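Local structure of pseudoazurin (Methylobacterium extorquens, 1PMY) at residues 16-27 against 84-93; 39-50 against 71-82. The protein binds one copper ion and probably carries electrons, as a small periplasmic blue-copper protein of the plastocyanin/azurin family. All blocks are in the same frame, centred on the assembly; numbering follows the deposited sequence.

Interaction 1 of 2, residues 16-27 against 84-93; sequences MVFDPALVRLKP and MGMVALVVVG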
loop_
_atom_site.group_PDB
_atom_site.type_symbol
_atom_site.label_atom_id
_atom_site.label_comp_id
_atom_site.label_asym_id
_atom_site.label_seq_id
_atom_site.Cartn_x
_atom_site.Cartn_y
_atom_site.Cartn_z
ATOM N N MET A 16 4.433 -7.127 11.295
ATOM C CA MET A 16 4.844 -6.501 10.012
ATOM C C MET A 16 3.641 -5.911 9.279
ATOM O O MET A 16 3.148 -6.534 8.285
ATOM C CB MET A 16 5.639 -7.440 9.169
ATOM C CG MET A 16 6.665 -8.277 9.857
ATOM S SD MET A 16 7.855 -7.071 10.581
ATOM C CE MET A 16 8.989 -8.204 11.325
ATOM N N VAL A 17 3.168 -4.783 9.726
ATOM C CA VAL A 17 2.029 -4.082 9.211
ATOM C C VAL A 17 2.241 -2.541 8.968
ATOM O O VAL A 17 3.152 -1.926 9.517
ATOM C CB VAL A 17 0.796 -4.243 10.143
ATOM C CG1 VAL A 17 0.502 -5.709 10.489
ATOM C CG2 VAL A 17 1.012 -3.478 11.437
ATOM N N PHE A 18 1.405 -2.063 8.067
ATOM C CA PHE A 18 1.298 -0.659 7.755
ATOM C C PHE A 18 0.053 -0.263 8.590
ATOM O O PHE A 18 -0.906 -1.046 8.593
ATOM C CB PHE A 18 1.101 -0.316 6.283
ATOM C CG PHE A 18 2.306 -0.468 5.413
ATOM C CD1 PHE A 18 3.330 0.476 5.303
ATOM C CD2 PHE A 18 2.316 -1.575 4.545
ATOM C CE1 PHE A 18 4.391 0.267 4.395
ATOM C CE2 PHE A 18 3.394 -1.794 3.678
ATOM C CZ PHE A 18 4.448 -0.926 3.613
ATOM N N ASP A 19 0.121 0.942 9.138
ATOM C CA ASP A 19 -1.142 1.344 9.908
ATOM C C ASP A 19 -1.403 2.809 9.555
ATOM O O ASP A 19 -0.557 3.634 9.993
ATOM C CB ASP A 19 -0.868 1.156 11.411
ATOM C CG ASP A 19 -2.093 1.561 12.254
ATOM O OD1 ASP A 19 -3.202 1.683 11.691
ATOM O OD2 ASP A 19 -1.956 1.681 13.485
ATOM N N PRO A 20 -2.477 3.098 8.885
ATOM C CA PRO A 20 -3.480 2.217 8.382
ATOM C C PRO A 20 -3.013 1.425 7.104
ATOM O O PRO A 20 -2.108 1.927 6.509
ATOM C CB PRO A 20 -4.630 3.144 8.020
ATOM C CG PRO A 20 -3.962 4.397 7.576
ATOM C CD PRO A 20 -2.799 4.525 8.602
ATOM N N ALA A 21 -3.693 0.295 6.957
ATOM C CA ALA A 21 -3.347 -0.581 5.802
ATOM C C ALA A 21 -4.195 -0.214 4.600
ATOM O O ALA A 21 -3.859 -0.585 3.407
ATOM C CB ALA A 21 -3.540 -2.024 6.268
ATOM N N LEU A 22 -5.261 0.534 4.792
ATOM C CA LEU A 22 -6.180 1.034 3.764
ATOM C C LEU A 22 -6.317 2.569 3.887
ATOM O O LEU A 22 -6.653 3.071 4.963
ATOM C CB LEU A 22 -7.482 0.219 3.792
ATOM C CG LEU A 22 -8.562 0.845 2.865
ATOM C CD1 LEU A 22 -8.213 0.697 1.431
ATOM C CD2 LEU A 22 -9.903 0.269 3.240
ATOM N N VAL A 23 -5.916 3.231 2.830
ATOM C CA VAL A 23 -5.907 4.673 2.715
ATOM C C VAL A 23 -6.777 5.177 1.563
ATOM O O VAL A 23 -6.512 4.817 0.398
ATOM C CB VAL A 23 -4.424 5.204 2.516
ATOM C CG1 VAL A 23 -4.475 6.742 2.591
ATOM C CG2 VAL A 23 -3.524 4.719 3.676
ATOM N N ARG A 24 -7.673 6.095 1.863
ATOM C CA ARG A 24 -8.538 6.753 0.838
ATOM C C ARG A 24 -8.007 8.147 0.575
ATOM O O ARG A 24 -7.904 8.876 1.587
ATOM C CB ARG A 24 -9.991 6.675 1.208
ATOM C CG ARG A 24 -10.525 5.259 1.433
ATOM C CD ARG A 24 -11.962 5.263 1.903
ATOM N NE ARG A 24 -12.247 4.069 2.768
ATOM C CZ ARG A 24 -12.889 2.997 2.318
ATOM N NH1 ARG A 24 -13.386 2.949 1.084
ATOM N NH2 ARG A 24 -13.031 1.904 3.091
ATOM N N LEU A 25 -7.628 8.540 -0.594
ATOM C CA LEU A 25 -7.028 9.838 -0.921
ATOM C C LEU A 25 -7.773 10.435 -2.125
ATOM O O LEU A 25 -8.424 9.743 -2.870
ATOM C CB LEU A 25 -5.586 9.576 -1.473
ATOM C CG LEU A 25 -4.555 9.024 -0.492
ATOM C CD1 LEU A 25 -3.171 9.038 -1.147
ATOM C CD2 LEU A 25 -4.488 9.887 0.742
ATOM N N LYS A 26 -7.485 11.714 -2.303
ATOM C CA LYS A 26 -7.959 12.488 -3.439
ATOM C C LYS A 26 -6.716 12.730 -4.294
ATOM O O LYS A 26 -5.613 12.651 -3.737
ATOM C CB LYS A 26 -8.467 13.886 -3.023
ATOM C CG LYS A 26 -9.778 13.719 -2.202
ATOM C CD LYS A 26 -10.813 14.687 -2.775
ATOM C CE LYS A 26 -11.174 14.363 -4.261
ATOM N NZ LYS A 26 -11.704 15.666 -4.838
ATOM N N PRO A 27 -6.944 12.958 -5.573
ATOM C CA PRO A 27 -5.809 13.242 -6.473
ATOM C C PRO A 27 -5.100 14.489 -5.913
ATOM O O PRO A 27 -5.740 15.480 -5.501
ATOM C CB PRO A 27 -6.482 13.456 -7.831
ATOM C CG PRO A 27 -7.912 13.202 -7.686
ATOM C CD PRO A 27 -8.244 13.081 -6.236
ATOM N N MET A 84 5.758 -12.076 4.664
ATOM C CA MET A 84 5.149 -11.883 5.947
ATOM C C MET A 84 3.867 -11.047 5.893
ATOM O O MET A 84 3.306 -10.786 6.931
ATOM C CB MET A 84 6.158 -11.239 6.942
ATOM C CG MET A 84 7.113 -12.369 7.376
ATOM S SD MET A 84 8.292 -11.584 8.571
ATOM C CE MET A 84 7.204 -11.721 10.073
ATOM N N GLY A 85 3.347 -10.719 4.719
ATOM C CA GLY A 85 2.097 -10.020 4.572
ATOM C C GLY A 85 2.139 -8.518 4.819
ATOM O O GLY A 85 1.028 -7.961 5.027
ATOM N N MET A 86 3.314 -7.893 4.722
ATOM C CA MET A 86 3.281 -6.393 4.983
ATOM C C MET A 86 2.931 -5.674 3.686
ATOM O O MET A 86 3.808 -5.475 2.810
ATOM C CB MET A 86 4.679 -5.964 5.485
ATOM C CG MET A 86 4.470 -4.573 6.137
ATOM S SD MET A 86 5.961 -4.199 7.172
ATOM C CE MET A 86 5.702 -2.402 7.320
ATOM N N VAL A 87 1.681 -5.351 3.510
ATOM C CA VAL A 87 1.061 -4.736 2.345
ATOM C C VAL A 87 0.066 -3.651 2.725
ATOM O O VAL A 87 -0.485 -3.719 3.843
ATOM C CB VAL A 87 0.408 -5.848 1.428
ATOM C CG1 VAL A 87 1.492 -6.722 0.816
ATOM C CG2 VAL A 87 -0.588 -6.686 2.248
ATOM N N ALA A 88 -0.211 -2.762 1.849
ATOM C CA ALA A 88 -1.193 -1.710 2.026
ATOM C C ALA A 88 -1.887 -1.490 0.634
ATOM O O ALA A 88 -1.288 -1.696 -0.431
ATOM C CB ALA A 88 -0.480 -0.406 2.391
ATOM N N LEU A 89 -3.065 -0.921 0.808
ATOM C CA LEU A 89 -3.888 -0.582 -0.395
ATOM C C LEU A 89 -4.262 0.907 -0.326
ATOM O O LEU A 89 -4.738 1.356 0.766
ATOM C CB LEU A 89 -5.044 -1.568 -0.370
ATOM C CG LEU A 89 -5.982 -1.567 -1.528
ATOM C CD1 LEU A 89 -5.250 -2.209 -2.723
ATOM C CD2 LEU A 89 -7.163 -2.515 -1.145
ATOM N N VAL A 90 -4.023 1.568 -1.410
ATOM C CA VAL A 90 -4.269 3.005 -1.613
ATOM C C VAL A 90 -5.323 3.214 -2.686
ATOM O O VAL A 90 -5.105 2.742 -3.815
ATOM C CB VAL A 90 -2.972 3.824 -1.892
ATOM C CG1 VAL A 90 -3.241 5.293 -2.073
ATOM C CG2 VAL A 90 -1.972 3.510 -0.771
ATOM N N VAL A 91 -6.376 3.947 -2.338
ATOM C CA VAL A 91 -7.448 4.251 -3.327
ATOM C C VAL A 91 -7.439 5.761 -3.489
ATOM O O VAL A 91 -7.471 6.537 -2.565
ATOM C CB VAL A 91 -8.786 3.623 -3.091
ATOM C CG1 VAL A 91 -8.549 2.055 -2.848
ATOM C CG2 VAL A 91 -9.452 3.961 -1.770
ATOM N N VAL A 92 -7.290 6.147 -4.767
ATOM C CA VAL A 92 -7.173 7.550 -5.128
ATOM C C VAL A 92 -8.400 7.953 -5.946
ATOM O O VAL A 92 -8.514 7.414 -7.078
ATOM C CB VAL A 92 -5.854 7.829 -5.900
ATOM C CG1 VAL A 92 -5.704 9.325 -6.279
ATOM C CG2 VAL A 92 -4.650 7.407 -5.082
ATOM N N GLY A 93 -9.096 8.987 -5.531
ATOM C CA GLY A 93 -10.235 9.461 -6.396
ATOM C C GLY A 93 -11.272 8.359 -6.532
ATOM O O GLY A 93 -11.381 7.503 -5.684
HETATM O O HOH W 1 -0.030 -4.229 6.480
HETATM O O HOH W 2 -10.855 7.871 -2.833
#
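Met86 brings its terminal methyl over the ring of Phe18: CE lies 4.1 Å from the centroid of the Phe18 ring, nearly on the ring normal, a CH-pi contact. SD stands higher above the same face, so the pair is also a Met-aromatic contact, and the two side chains cross at about a right angle. Met86 gets there because CG is anti to the backbone N (chi1 -163°) and the rest of the chain is extended; this runs it along the backbone of Met16 and Val17, with its CG 3.2 Å from Met16 O and its CE 3.4 Å from Val17 O. Met86 SD completes the copper site made by His40, Cys78 and His81. Phe18 also reaches Ala88, its CD2 meeting Ala88 CB at 3.7 Å, while a water joins Phe18 N to Val87 O. With an alanine in place of Phe18, a gap would probably open between Met86 and Ala88 and the Met86 methyl would lose its aromatic seat. Further out, Met16 CG and Met84 CE press together at a tight 3.5 Å.

Beyond the break at Pro20, which follows a cis peptide bond, the strands 22-25 and 87-92 run parallel, and five backbone hydrogen bonds join them and the residues at their ends, from Leu89 N to Ala21 O through Gly93 N to Leu25 O. Val23, Leu25, Val90 and Val92 share one face, where Leu25 CD1 touches Val90 CG1. On the other, Arg24 lays its CG 3.6 Å from Val91 CG2 before its guanidinium leaves to bond Gln121 O, and Leu22 packs on helix 109-120. A ring and two backbone carbonyls thus surround the carbons of Met86, and probably help keep its sulfur turned to the copper.

Interaction 2 of 2, residues 39-50 against 71-82; sequences GHNVETIKGMAP and EGVYGFKCAPHY. With CU (copper (II) ion), chain B.
His40 and His81 meet rim to rim beside the copper, neither ring over the face of the other, their planes at 62°. The metal holds both ND1 atoms, His40 ND1 at 2.1 Å and His81 ND1 at 2.0 Å, so their closeness reflects shared coordination and not a hydrogen bond. Cys78 SG binds copper at 2.1 Å and also accepts a long but straight bond from Asn41 N, 3.6 Å from SG with 167° at the hydrogen. Asn41 then ties down the chain beyond the cysteine: its OD1 takes Ala79 N at 2.8 Å in the carbonyl plane, with Pro80 CD close by, while ND2 goes to Thr58 O.

This is the copper end of a cupredoxin, in which one histidine comes from the chain leading into an edge strand and the cysteine and second histidine from the loop that follows its neighbour, here strand 72-77. The two strands pair antiparallel, Glu43 and Lys77 exchanging both backbone bonds.

Lys77 rides on that pair. With CG wedged between its backbone N and carbonyl carbon (chi1 66°), CB meets Ile45 CG1 at 3.7 Å and CG comes 3.5 Å from Glu43 O. CD still brushes Ile45 CG1, then CE runs beside the Glu43 carboxylate near OE1. NZ is too far for a salt bridge and bonds instead to a water 2.7 Å away, which reaches Glu43 OE1 only weakly; OE2 is taken by Tyr55 OH.

Farther along, Gly75 N bonds Met48 O and Gly75 O receives Ile45 N from well above its carbonyl plane, with a water linking the two acceptors. At the far end Pro50 crosses Tyr74 at about a right angle, CD over the centre of the ring in a CH-pi contact, while the Tyr74 hydroxyl is anchored on Lys70 O.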
loop_
_atom_site.group_PDB
_atom_site.type_symbol
_atom_site.label_atom_id
_atom_site.label_comp_id
_atom_site.label_asym_id
_atom_site.label_seq_id
_atom_site.Cartn_x
_atom_site.Cartn_y
_atom_site.Cartn_z
ATOM N N GLY A 39 13.793 -0.854 9.397
ATOM C CA GLY A 39 13.835 -2.083 8.574
ATOM C C GLY A 39 12.619 -2.250 7.640
ATOM O O GLY A 39 12.456 -3.387 7.193
ATOM N N HIS A 40 11.855 -1.242 7.430
ATOM C CA HIS A 40 10.693 -1.316 6.505
ATOM C C HIS A 40 10.887 -0.401 5.318
ATOM O O HIS A 40 11.616 0.601 5.448
ATOM C CB HIS A 40 9.393 -1.102 7.250
ATOM C CG HIS A 40 9.137 -1.997 8.393
ATOM N ND1 HIS A 40 8.816 -3.329 8.447
ATOM C CD2 HIS A 40 9.206 -1.618 9.734
ATOM C CE1 HIS A 40 8.670 -3.743 9.669
ATOM N NE2 HIS A 40 8.874 -2.720 10.457
ATOM N N ASN A 41 10.230 -0.744 4.199
ATOM C CA ASN A 41 10.218 0.203 3.037
ATOM C C ASN A 41 8.789 0.103 2.443
ATOM O O ASN A 41 7.953 -0.673 2.914
ATOM C CB ASN A 41 11.303 0.119 2.039
ATOM C CG ASN A 41 11.176 -1.064 1.059
ATOM O OD1 ASN A 41 10.368 -1.965 1.415
ATOM N ND2 ASN A 41 11.755 -0.801 -0.098
ATOM N N VAL A 42 8.691 0.754 1.294
ATOM C CA VAL A 42 7.468 0.747 0.488
ATOM C C VAL A 42 7.886 0.550 -1.000
ATOM O O VAL A 42 8.833 1.185 -1.536
ATOM C CB VAL A 42 6.751 2.148 0.638
ATOM C CG1 VAL A 42 5.381 1.998 -0.080
ATOM C CG2 VAL A 42 6.386 2.369 2.137
ATOM N N GLU A 43 7.173 -0.382 -1.601
ATOM C CA GLU A 43 7.486 -0.654 -3.046
ATOM C C GLU A 43 6.209 -1.042 -3.728
ATOM O O GLU A 43 5.334 -1.785 -3.169
ATOM C CB GLU A 43 8.560 -1.732 -3.230
ATOM C CG GLU A 43 8.897 -2.092 -4.675
ATOM C CD GLU A 43 10.061 -3.013 -4.903
ATOM O OE1 GLU A 43 10.678 -3.341 -3.898
ATOM O OE2 GLU A 43 10.399 -3.353 -6.039
ATOM N N THR A 44 6.106 -0.556 -4.945
ATOM C CA THR A 44 4.895 -0.923 -5.763
ATOM C C THR A 44 4.837 -2.487 -5.892
ATOM O O THR A 44 5.922 -3.118 -6.031
ATOM C CB THR A 44 5.186 -0.372 -7.226
ATOM O OG1 THR A 44 5.265 1.077 -7.098
ATOM C CG2 THR A 44 4.173 -0.811 -8.307
ATOM N N ILE A 45 3.638 -3.014 -5.894
ATOM C CA ILE A 45 3.489 -4.442 -6.273
ATOM C C ILE A 45 3.050 -4.375 -7.788
ATOM O O ILE A 45 2.025 -3.763 -8.153
ATOM C CB ILE A 45 2.360 -5.125 -5.483
ATOM C CG1 ILE A 45 2.987 -5.408 -4.083
ATOM C CG2 ILE A 45 2.084 -6.584 -6.163
ATOM C CD1 ILE A 45 1.867 -5.508 -3.011
ATOM N N LYS A 46 3.923 -4.846 -8.675
ATOM C CA LYS A 46 3.593 -4.777 -10.134
ATOM C C LYS A 46 2.258 -5.408 -10.403
ATOM O O LYS A 46 1.888 -6.482 -9.861
ATOM C CB LYS A 46 4.750 -5.554 -10.828
ATOM C CG LYS A 46 4.575 -5.315 -12.300
ATOM C CD LYS A 46 5.685 -5.529 -13.269
ATOM C CE LYS A 46 5.268 -5.993 -14.653
ATOM N NZ LYS A 46 4.716 -7.404 -14.558
ATOM N N GLY A 47 1.418 -4.800 -11.223
ATOM C CA GLY A 47 0.096 -5.259 -11.607
ATOM C C GLY A 47 -0.936 -4.651 -10.635
ATOM O O GLY A 47 -2.150 -4.843 -10.893
ATOM N N MET A 48 -0.436 -3.855 -9.667
ATOM C CA MET A 48 -1.393 -3.246 -8.698
ATOM C C MET A 48 -1.202 -1.704 -8.737
ATOM O O MET A 48 -0.889 -1.081 -7.710
ATOM C CB MET A 48 -1.344 -3.778 -7.248
ATOM C CG MET A 48 -1.593 -5.233 -7.168
ATOM S SD MET A 48 -1.501 -5.841 -5.468
ATOM C CE MET A 48 -3.163 -5.379 -4.920
ATOM N N ALA A 49 -1.430 -1.120 -9.922
ATOM C CA ALA A 49 -1.299 0.348 -10.085
ATOM C C ALA A 49 -1.949 0.824 -11.378
ATOM O O ALA A 49 -1.814 0.093 -12.389
ATOM C CB ALA A 49 0.169 0.776 -10.080
ATOM N N PRO A 50 -2.498 2.017 -11.358
ATOM C CA PRO A 50 -3.095 2.521 -12.627
ATOM C C PRO A 50 -1.953 2.768 -13.587
ATOM O O PRO A 50 -0.792 3.000 -13.284
ATOM C CB PRO A 50 -3.929 3.694 -12.173
ATOM C CG PRO A 50 -3.204 4.225 -10.967
ATOM C CD PRO A 50 -2.658 2.948 -10.252
ATOM N N GLU A 71 -5.762 8.650 -10.591
ATOM C CA GLU A 71 -6.792 7.960 -9.749
ATOM C C GLU A 71 -6.764 6.440 -9.978
ATOM O O GLU A 71 -6.320 5.965 -11.056
ATOM C CB GLU A 71 -8.173 8.470 -10.164
ATOM C CG GLU A 71 -8.348 9.991 -9.850
ATOM C CD GLU A 71 -9.821 10.328 -9.984
ATOM O OE1 GLU A 71 -10.727 9.521 -10.036
ATOM O OE2 GLU A 71 -10.038 11.512 -10.008
ATOM N N GLY A 72 -7.231 5.699 -8.999
ATOM C CA GLY A 72 -7.238 4.225 -9.122
ATOM C C GLY A 72 -6.732 3.577 -7.833
ATOM O O GLY A 72 -6.622 4.217 -6.792
ATOM N N VAL A 73 -6.516 2.279 -7.931
ATOM C CA VAL A 73 -6.158 1.362 -6.888
ATOM C C VAL A 73 -4.669 0.976 -6.966
ATOM O O VAL A 73 -4.166 0.663 -8.074
ATOM C CB VAL A 73 -7.013 0.037 -7.088
ATOM C CG1 VAL A 73 -6.799 -0.935 -5.944
ATOM C CG2 VAL A 73 -8.517 0.483 -7.042
ATOM N N TYR A 74 -3.991 1.158 -5.840
ATOM C CA TYR A 74 -2.525 0.904 -5.772
ATOM C C TYR A 74 -2.264 -0.155 -4.679
ATOM O O TYR A 74 -2.879 -0.009 -3.588
ATOM C CB TYR A 74 -1.879 2.190 -5.272
ATOM C CG TYR A 74 -1.886 3.334 -6.253
ATOM C CD1 TYR A 74 -3.067 4.090 -6.452
ATOM C CD2 TYR A 74 -0.743 3.634 -6.982
ATOM C CE1 TYR A 74 -2.983 5.189 -7.352
ATOM C CE2 TYR A 74 -0.703 4.698 -7.890
ATOM C CZ TYR A 74 -1.861 5.481 -8.061
ATOM O OH TYR A 74 -1.795 6.577 -8.894
ATOM N N GLY A 75 -1.378 -1.106 -4.936
ATOM C CA GLY A 75 -1.018 -2.047 -3.839
ATOM C C GLY A 75 0.519 -1.800 -3.616
ATOM O O GLY A 75 1.193 -1.568 -4.666
ATOM N N PHE A 76 0.813 -1.769 -2.328
ATOM C CA PHE A 76 2.243 -1.554 -1.992
ATOM C C PHE A 76 2.628 -2.678 -1.011
ATOM O O PHE A 76 1.794 -3.071 -0.224
ATOM C CB PHE A 76 2.440 -0.206 -1.265
ATOM C CG PHE A 76 2.212 1.015 -2.120
ATOM C CD1 PHE A 76 3.168 1.291 -3.076
ATOM C CD2 PHE A 76 1.006 1.737 -2.052
ATOM C CE1 PHE A 76 2.972 2.382 -3.939
ATOM C CE2 PHE A 76 0.829 2.872 -2.858
ATOM C CZ PHE A 76 1.816 3.137 -3.789
ATOM N N LYS A 77 3.876 -3.034 -1.107
ATOM C CA LYS A 77 4.473 -4.020 -0.188
ATOM C C LYS A 77 5.655 -3.299 0.508
ATOM O O LYS A 77 6.198 -2.284 0.120
ATOM C CB LYS A 77 5.056 -5.200 -1.049
ATOM C CG LYS A 77 6.215 -4.944 -1.973
ATOM C CD LYS A 77 6.683 -6.298 -2.600
ATOM C CE LYS A 77 7.735 -5.980 -3.647
ATOM N NZ LYS A 77 8.194 -7.347 -4.160
ATOM N N CYS A 78 6.033 -3.985 1.602
ATOM C CA CYS A 78 7.300 -3.735 2.286
ATOM C C CYS A 78 8.211 -4.821 1.664
ATOM O O CYS A 78 7.843 -6.020 1.821
ATOM C CB CYS A 78 7.170 -3.826 3.808
ATOM S SG CYS A 78 8.812 -4.021 4.503
ATOM N N ALA A 79 9.208 -4.459 0.868
ATOM C CA ALA A 79 10.038 -5.506 0.235
ATOM C C ALA A 79 10.550 -6.592 1.069
ATOM O O ALA A 79 10.200 -7.794 0.795
ATOM C CB ALA A 79 10.870 -5.043 -0.914
ATOM N N PRO A 80 11.299 -6.330 2.147
ATOM C CA PRO A 80 11.847 -7.375 3.007
ATOM C C PRO A 80 10.725 -8.162 3.727
ATOM O O PRO A 80 11.028 -9.367 3.971
ATOM C CB PRO A 80 12.627 -6.615 4.076
ATOM C CG PRO A 80 12.300 -5.187 3.920
ATOM C CD PRO A 80 11.770 -4.926 2.482
ATOM N N HIS A 81 9.518 -7.584 3.947
ATOM C CA HIS A 81 8.481 -8.367 4.642
ATOM C C HIS A 81 7.270 -8.730 3.817
ATOM O O HIS A 81 6.151 -8.891 4.361
ATOM C CB HIS A 81 7.981 -7.644 5.980
ATOM C CG HIS A 81 9.151 -7.253 6.799
ATOM N ND1 HIS A 81 9.392 -5.942 7.213
ATOM C CD2 HIS A 81 10.142 -8.039 7.306
ATOM C CE1 HIS A 81 10.530 -5.978 7.960
ATOM N NE2 HIS A 81 10.961 -7.185 8.056
ATOM N N TYR A 82 7.388 -8.801 2.492
ATOM C CA TYR A 82 6.208 -9.173 1.643
ATOM C C TYR A 82 5.677 -10.577 1.947
ATOM O O TYR A 82 4.461 -10.709 2.142
ATOM C CB TYR A 82 6.635 -8.915 0.183
ATOM C CG TYR A 82 5.585 -9.441 -0.798
ATOM C CD1 TYR A 82 4.292 -8.968 -0.896
ATOM C CD2 TYR A 82 5.918 -10.606 -1.516
ATOM C CE1 TYR A 82 3.365 -9.524 -1.803
ATOM C CE2 TYR A 82 4.980 -11.226 -2.365
ATOM C CZ TYR A 82 3.762 -10.625 -2.588
ATOM O OH TYR A 82 2.839 -11.324 -3.346
HETATM CU CU CU B . 8.558 -4.261 6.619
HETATM O O HOH W 3 10.663 -6.512 -4.831
HETATM O O HOH W 4 1.199 0.590 -6.588
#

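How the interactions relate
Along the chain the segments come in the order 16-27, 39-50, 71-82, 84-93, so interaction 2 is nested within the loop that interaction 1 closes. Their centres are about 9 Å apart and both belong to one mixed sheet, where strand 87-92 lies between 17-25 and 72-77 and strand 43-44 forms an edge. Strands 72-77 and 87-92 are joined by probable hydrogen bonds, Phe76 N to Ala88 O and Tyr74 N to Val90 O. The two contacts converge at the copper: interaction 2 supplies three ligands and interaction 1 the fourth, Met86, so the shape of the metal site probably depends on the registry of neighbouring strands as well as on the loop between them.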